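Local coordinates for protein prephenate dehydratase:Amino acid-binding ACT (Brucella abortus, PDB 6VH5) that probably catalyses conversion of prephenate to 3-phenylpyruvate, a step of phenylalanine biosynthesis, and carries an ACT domain that binds phenylalanine, at residues A[160-163]-A[164-167]; A[276-279]-A[280-284]. One frame throughout, in Å; residues are numbered along the deposited sequence.

Contact 1 of 2, residues A[160-163]-A[164-167]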
ATOM      1  N   VAL A 160     -27.558 -15.627   6.075  1.00 75.80           N
ATOM      2  CA  VAL A 160     -28.714 -14.926   6.626  1.00 71.98           C
ATOM      3  C   VAL A 160     -29.995 -15.325   5.901  1.00 72.75           C
ATOM      4  O   VAL A 160     -31.079 -15.315   6.497  1.00 81.26           O
ATOM      5  CB  VAL A 160     -28.467 -13.407   6.576  1.00 72.39           C
ATOM      6  CG1 VAL A 160     -29.707 -12.632   7.006  1.00 69.96           C
ATOM      7  CG2 VAL A 160     -27.266 -13.049   7.451  1.00 68.38           C
ATOM      8  N   LYS A 161     -29.896 -15.704   4.626  1.00 69.31           N
ATOM      9  CA  LYS A 161     -31.043 -16.174   3.845  1.00 74.07           C
ATOM     10  C   LYS A 161     -32.149 -15.123   3.776  1.00 77.93           C
ATOM     11  O   LYS A 161     -33.336 -15.446   3.670  1.00 79.59           O
ATOM     12  CB  LYS A 161     -31.578 -17.493   4.415  1.00 77.64           C
ATOM     13  CG  LYS A 161     -30.506 -18.569   4.497  1.00 80.31           C
ATOM     14  CD  LYS A 161     -30.981 -19.816   5.202  1.00 85.80           C
ATOM     15  CE  LYS A 161     -29.877 -20.864   5.215  1.00 96.43           C
ATOM     16  NZ  LYS A 161     -28.834 -20.567   6.241  1.00101.70           N
ATOM     17  N   ASP A 162     -31.750 -13.858   3.808  1.00 73.14           N
ATOM     18  CA  ASP A 162     -32.646 -12.729   3.606  1.00 63.19           C
ATOM     19  C   ASP A 162     -32.587 -12.392   2.121  1.00 67.22           C
ATOM     20  O   ASP A 162     -31.530 -12.013   1.606  1.00 68.28           O
ATOM     21  CB  ASP A 162     -32.205 -11.565   4.491  1.00 62.36           C
ATOM     22  CG  ASP A 162     -33.002 -10.297   4.275  1.00 74.78           C
ATOM     23  OD1 ASP A 162     -33.828 -10.209   3.338  1.00 77.27           O
ATOM     24  OD2 ASP A 162     -32.762  -9.350   5.050  1.00 80.99           O
ATOM     25  N   ARG A 163     -33.715 -12.569   1.431  1.00 69.24           N
ATOM     26  CA  ARG A 163     -33.786 -12.390  -0.015  1.00 71.63           C
ATOM     27  C   ARG A 163     -33.532 -10.950  -0.456  1.00 79.48           C
ATOM     28  O   ARG A 163     -33.194 -10.719  -1.624  1.00 80.43           O
ATOM     29  CB  ARG A 163     -35.150 -12.873  -0.520  1.00 74.27           C
ATOM     30  CG  ARG A 163     -35.340 -14.377  -0.414  1.00 71.96           C
ATOM     31  CD  ARG A 163     -36.755 -14.800  -0.786  1.00 73.09           C
ATOM     32  NE  ARG A 163     -37.097 -14.585  -2.192  1.00 72.83           N
ATOM     33  CZ  ARG A 163     -36.987 -15.498  -3.157  1.00 74.56           C
ATOM     34  NH1 ARG A 163     -36.512 -16.711  -2.897  1.00 64.09           N
ATOM     35  NH2 ARG A 163     -37.357 -15.188  -4.394  1.00 73.13           N
ATOM     36  N   SER A 164     -33.702  -9.978   0.438  1.00 77.90           N
ATOM     37  CA  SER A 164     -33.450  -8.583   0.107  1.00 73.87           C
ATOM     38  C   SER A 164     -31.963  -8.239   0.059  1.00 65.43           C
ATOM     39  O   SER A 164     -31.609  -7.141  -0.378  1.00 67.77           O
ATOM     40  CB  SER A 164     -34.155  -7.674   1.115  1.00 71.00           C
ATOM     41  OG  SER A 164     -33.376  -7.557   2.292  1.00 79.00           O
ATOM     42  N   MET A 165     -31.085  -9.118   0.526  1.00 67.82           N
ATOM     43  CA  MET A 165     -29.655  -8.828   0.610  1.00 67.37           C
ATOM     44  C   MET A 165     -28.922  -9.384  -0.603  1.00 62.88           C
ATOM     45  O   MET A 165     -28.996 -10.588  -0.882  1.00 67.68           O
ATOM     46  CB  MET A 165     -29.054  -9.393   1.894  1.00 66.28           C
ATOM     47  CG  MET A 165     -29.422  -8.583   3.122  1.00 78.00           C
ATOM     48  SD  MET A 165     -29.030  -9.415   4.662  1.00 92.65           S
ATOM     49  CE  MET A 165     -28.757  -8.001   5.728  1.00 94.19           C
ATOM     50  N   ALA A 166     -28.208  -8.508  -1.307  1.00 59.95           N
ATOM     51  CA  ALA A 166     -27.331  -8.880  -2.405  1.00 70.35           C
ATOM     52  C   ALA A 166     -25.868  -8.642  -2.023  1.00 62.44           C
ATOM     53  O   ALA A 166     -25.556  -7.939  -1.058  1.00 63.29           O
ATOM     54  CB  ALA A 166     -27.683  -8.092  -3.664  1.00 66.19           C
ATOM     55  N   ALA A 167     -24.961  -9.254  -2.773  1.00 58.13           N
ATOM     56  CA  ALA A 167     -23.535  -9.066  -2.524  1.00 62.99           C
ATOM     57  C   ALA A 167     -22.801  -8.726  -3.818  1.00 57.60           C
ATOM     58  O   ALA A 167     -23.211  -9.134  -4.907  1.00 60.11           O
ATOM     59  CB  ALA A 167     -22.893 -10.311  -1.881  1.00 57.29           C
TER
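The carboxylate of Asp162 is approached on one face by the hydroxyl and amide of Ser164 and, over the same face between OD2 and CB, by the sulfur of Met165. Ser164 N donates to Asp162 OD1 at 2.9 Å, and Ser164 OG donates to the same oxygen at 2.9 Å; both come in some 40° above the carboxylate plane. Two grips on one oxygen from a single residue should restrain rotation of the carboxylate. The seryl OG sits between its own N and carbonyl carbon (chi1 81°), which turns it back toward OD1. The bond from Ser164 N closes an Asx turn, laid over a type I beta turn from Asp162 to Met165 in which Met165 N donates to Asp162 O at 3.1 Å. The double turn joins helix 150-160, ended by the positive phi of Lys161, to the central strand 165-169 of a five-stranded sheet in the dehydratase region. Met165 crosses the Asp162 side chain nearly at a right angle, its SD 3.8 Å from Asp162 CB. The same sulfur meets Val160 CG1 at 4.0 Å, while Val157 also touches Met165. The guanidinium of Arg163 takes part in a salt bridge with Glu119 through NH2.

Contact 2 of 2, residues A[276-279]-A[280-284]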
ATOM      1  N   LEU A 276      26.755  -8.010 -16.624  1.00 57.36           N
ATOM      2  CA  LEU A 276      27.533  -6.775 -16.649  1.00 54.67           C
ATOM      3  C   LEU A 276      26.827  -5.657 -15.887  1.00 58.38           C
ATOM      4  O   LEU A 276      27.438  -4.988 -15.044  1.00 60.39           O
ATOM      5  CB  LEU A 276      27.779  -6.353 -18.093  1.00 53.07           C
ATOM      6  CG  LEU A 276      28.769  -7.138 -18.936  1.00 55.35           C
ATOM      7  CD1 LEU A 276      28.708  -6.662 -20.372  1.00 53.36           C
ATOM      8  CD2 LEU A 276      30.152  -6.933 -18.383  1.00 54.29           C
ATOM      9  N   ALA A 277      25.522  -5.479 -16.136  1.00 50.85           N
ATOM     10  CA  ALA A 277      24.759  -4.452 -15.434  1.00 44.52           C
ATOM     11  C   ALA A 277      24.825  -4.649 -13.924  1.00 52.38           C
ATOM     12  O   ALA A 277      25.116  -3.707 -13.178  1.00 57.08           O
ATOM     13  CB  ALA A 277      23.300  -4.475 -15.903  1.00 40.46           C
ATOM     14  N   LEU A 278      24.603  -5.882 -13.458  1.00 54.76           N
ATOM     15  CA  LEU A 278      24.657  -6.138 -12.019  1.00 59.08           C
ATOM     16  C   LEU A 278      26.060  -5.893 -11.473  1.00 58.61           C
ATOM     17  O   LEU A 278      26.219  -5.411 -10.344  1.00 61.12           O
ATOM     18  CB  LEU A 278      24.182  -7.563 -11.708  1.00 55.93           C
ATOM     19  CG  LEU A 278      22.670  -7.801 -11.866  1.00 51.59           C
ATOM     20  CD1 LEU A 278      22.261  -9.270 -11.621  1.00 40.26           C
ATOM     21  CD2 LEU A 278      21.914  -6.874 -10.922  1.00 48.97           C
ATOM     22  N   GLU A 279      27.091  -6.205 -12.267  1.00 58.80           N
ATOM     23  CA  GLU A 279      28.458  -5.952 -11.824  1.00 61.30           C
ATOM     24  C   GLU A 279      28.708  -4.464 -11.653  1.00 62.81           C
ATOM     25  O   GLU A 279      29.363  -4.036 -10.695  1.00 67.21           O
ATOM     26  CB  GLU A 279      29.458  -6.535 -12.823  1.00 64.03           C
ATOM     27  CG  GLU A 279      30.899  -6.300 -12.419  1.00 77.00           C
ATOM     28  CD  GLU A 279      31.903  -6.896 -13.397  1.00 92.20           C
ATOM     29  OE1 GLU A 279      31.528  -7.186 -14.557  1.00 94.54           O
ATOM     30  OE2 GLU A 279      33.064  -7.110 -12.987  1.00 95.55           O
ATOM     31  N   GLU A 280      28.197  -3.660 -12.580  1.00 59.49           N
ATOM     32  CA  GLU A 280      28.300  -2.218 -12.437  1.00 57.92           C
ATOM     33  C   GLU A 280      27.464  -1.735 -11.261  1.00 58.14           C
ATOM     34  O   GLU A 280      27.872  -0.826 -10.531  1.00 58.75           O
ATOM     35  CB  GLU A 280      27.873  -1.549 -13.740  1.00 54.28           C
ATOM     36  CG  GLU A 280      28.143  -0.071 -13.821  1.00 57.60           C
ATOM     37  CD  GLU A 280      28.080   0.420 -15.256  1.00 63.17           C
ATOM     38  OE1 GLU A 280      28.510  -0.344 -16.154  1.00 56.80           O
ATOM     39  OE2 GLU A 280      27.605   1.556 -15.482  1.00 68.76           O
ATOM     40  N   LEU A 281      26.297  -2.349 -11.054  1.00 55.01           N
ATOM     41  CA  LEU A 281      25.465  -1.990  -9.913  1.00 58.95           C
ATOM     42  C   LEU A 281      26.206  -2.250  -8.602  1.00 59.89           C
ATOM     43  O   LEU A 281      26.133  -1.444  -7.665  1.00 60.60           O
ATOM     44  CB  LEU A 281      24.164  -2.785  -9.963  1.00 58.05           C
ATOM     45  CG  LEU A 281      23.189  -2.586  -8.803  1.00 61.93           C
ATOM     46  CD1 LEU A 281      22.436  -1.287  -8.996  1.00 54.19           C
ATOM     47  CD2 LEU A 281      22.229  -3.775  -8.630  1.00 61.71           C
ATOM     48  N   ARG A 282      26.980  -3.340  -8.540  1.00 55.83           N
ATOM     49  CA  ARG A 282      27.694  -3.677  -7.311  1.00 61.02           C
ATOM     50  C   ARG A 282      28.794  -2.676  -6.984  1.00 63.03           C
ATOM     51  O   ARG A 282      29.136  -2.502  -5.810  1.00 63.76           O
ATOM     52  CB  ARG A 282      28.294  -5.081  -7.409  1.00 64.24           C
ATOM     53  CG  ARG A 282      27.330  -6.195  -7.051  1.00 71.30           C
ATOM     54  CD  ARG A 282      27.945  -7.563  -7.286  1.00 78.96           C
ATOM     55  NE  ARG A 282      27.223  -8.335  -8.298  1.00 83.55           N
ATOM     56  CZ  ARG A 282      26.186  -9.126  -8.035  1.00 82.16           C
ATOM     57  NH1 ARG A 282      25.583  -9.802  -9.007  1.00 75.89           N
ATOM     58  NH2 ARG A 282      25.746  -9.242  -6.791  1.00 87.83           N
ATOM     59  N   PHE A 283      29.380  -2.022  -7.990  1.00 62.45           N
ATOM     60  CA  PHE A 283      30.407  -1.029  -7.682  1.00 57.76           C
ATOM     61  C   PHE A 283      29.789   0.204  -7.046  1.00 54.15           C
ATOM     62  O   PHE A 283      30.426   0.876  -6.229  1.00 60.57           O
ATOM     63  CB  PHE A 283      31.180  -0.634  -8.949  1.00 54.59           C
ATOM     64  CG  PHE A 283      32.251   0.414  -8.717  1.00 53.28           C
ATOM     65  CD1 PHE A 283      33.470   0.063  -8.155  1.00 57.75           C
ATOM     66  CD2 PHE A 283      32.046   1.737  -9.062  1.00 55.42           C
ATOM     67  CE1 PHE A 283      34.467   1.006  -7.946  1.00 56.38           C
ATOM     68  CE2 PHE A 283      33.033   2.693  -8.843  1.00 54.49           C
ATOM     69  CZ  PHE A 283      34.246   2.321  -8.283  1.00 60.97           C
ATOM     70  N   PHE A 284      28.550   0.501  -7.407  1.00 52.12           N
ATOM     71  CA  PHE A 284      27.884   1.734  -7.034  1.00 60.02           C
ATOM     72  C   PHE A 284      26.865   1.555  -5.913  1.00 67.16           C
ATOM     73  O   PHE A 284      26.129   2.500  -5.610  1.00 72.47           O
ATOM     74  CB  PHE A 284      27.213   2.336  -8.273  1.00 58.93           C
ATOM     75  CG  PHE A 284      28.189   2.911  -9.287  1.00 61.89           C
ATOM     76  CD1 PHE A 284      28.974   4.016  -8.979  1.00 63.78           C
ATOM     77  CD2 PHE A 284      28.315   2.341 -10.551  1.00 58.25           C
ATOM     78  CE1 PHE A 284      29.862   4.547  -9.916  1.00 64.93           C
ATOM     79  CE2 PHE A 284      29.191   2.862 -11.491  1.00 61.22           C
ATOM     80  CZ  PHE A 284      29.971   3.972 -11.173  1.00 58.89           C
TER
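The last two turns of helix 272-283, the second helix of the ACT domain, make up this contact, with Phe284 just past the final turn. Successive i to i+4 bonds bind one turn to the next: Glu280 N to Leu276 O at 2.9 Å, Leu281 N to Ala277 O at 2.8 Å and Arg282 N to Leu278 O at 2.9 Å. The next, Phe283 N to Glu279 O, is weak at 3.4 Å, so the ladder slackens toward the helix end. On the buried side Leu278 and Leu281 lie side by side and point the same way. Their CD2 methyls meet at 3.9 Å although the first torsions differ: Leu281 CG stands anti to its N (chi1 177°), whereas Leu278 CG stands anti to its carbonyl carbon (chi1 -72°). Arg282 runs back along the previous turn, its CB and CG packed against Leu278 O, then bends at chi3 so that NH1 comes to 3.8 Å from Leu278 CB. Within 280-284, Phe283 CD2 stands 3.6 Å over the centre of the Phe284 ring, and Glu280 CG lies at that ring's edge. Ala277 and Leu281 face Phe237 and Ala233 of helix 229-240, and Leu281 also touches Val288, the helix-to-helix and helix-to-sheet packing of the ACT domain's βαββαβ fold.

Contacts 1 and 2 are separate local pieces of one chain, on opposite sides of its centre, with nearest atoms about 45 Å apart and no element in common. Contact 1 lies at the surface of the dehydratase region, where a helix gives way to a strand; its cohesion is mainly polar, one carboxylate oxygen serving a turn. Contact 2 is partly buried in the ACT domain and stays almost wholly within one helix, so backbone bonds dominate and the side chains add leucine packing on the inner side, with Glu279, Arg282 and also Phe283 on the exposed side. Neither contact lines the phenylalanine pocket, although the side chain of Ala277 is about 11 Å from a bound phenylalanine.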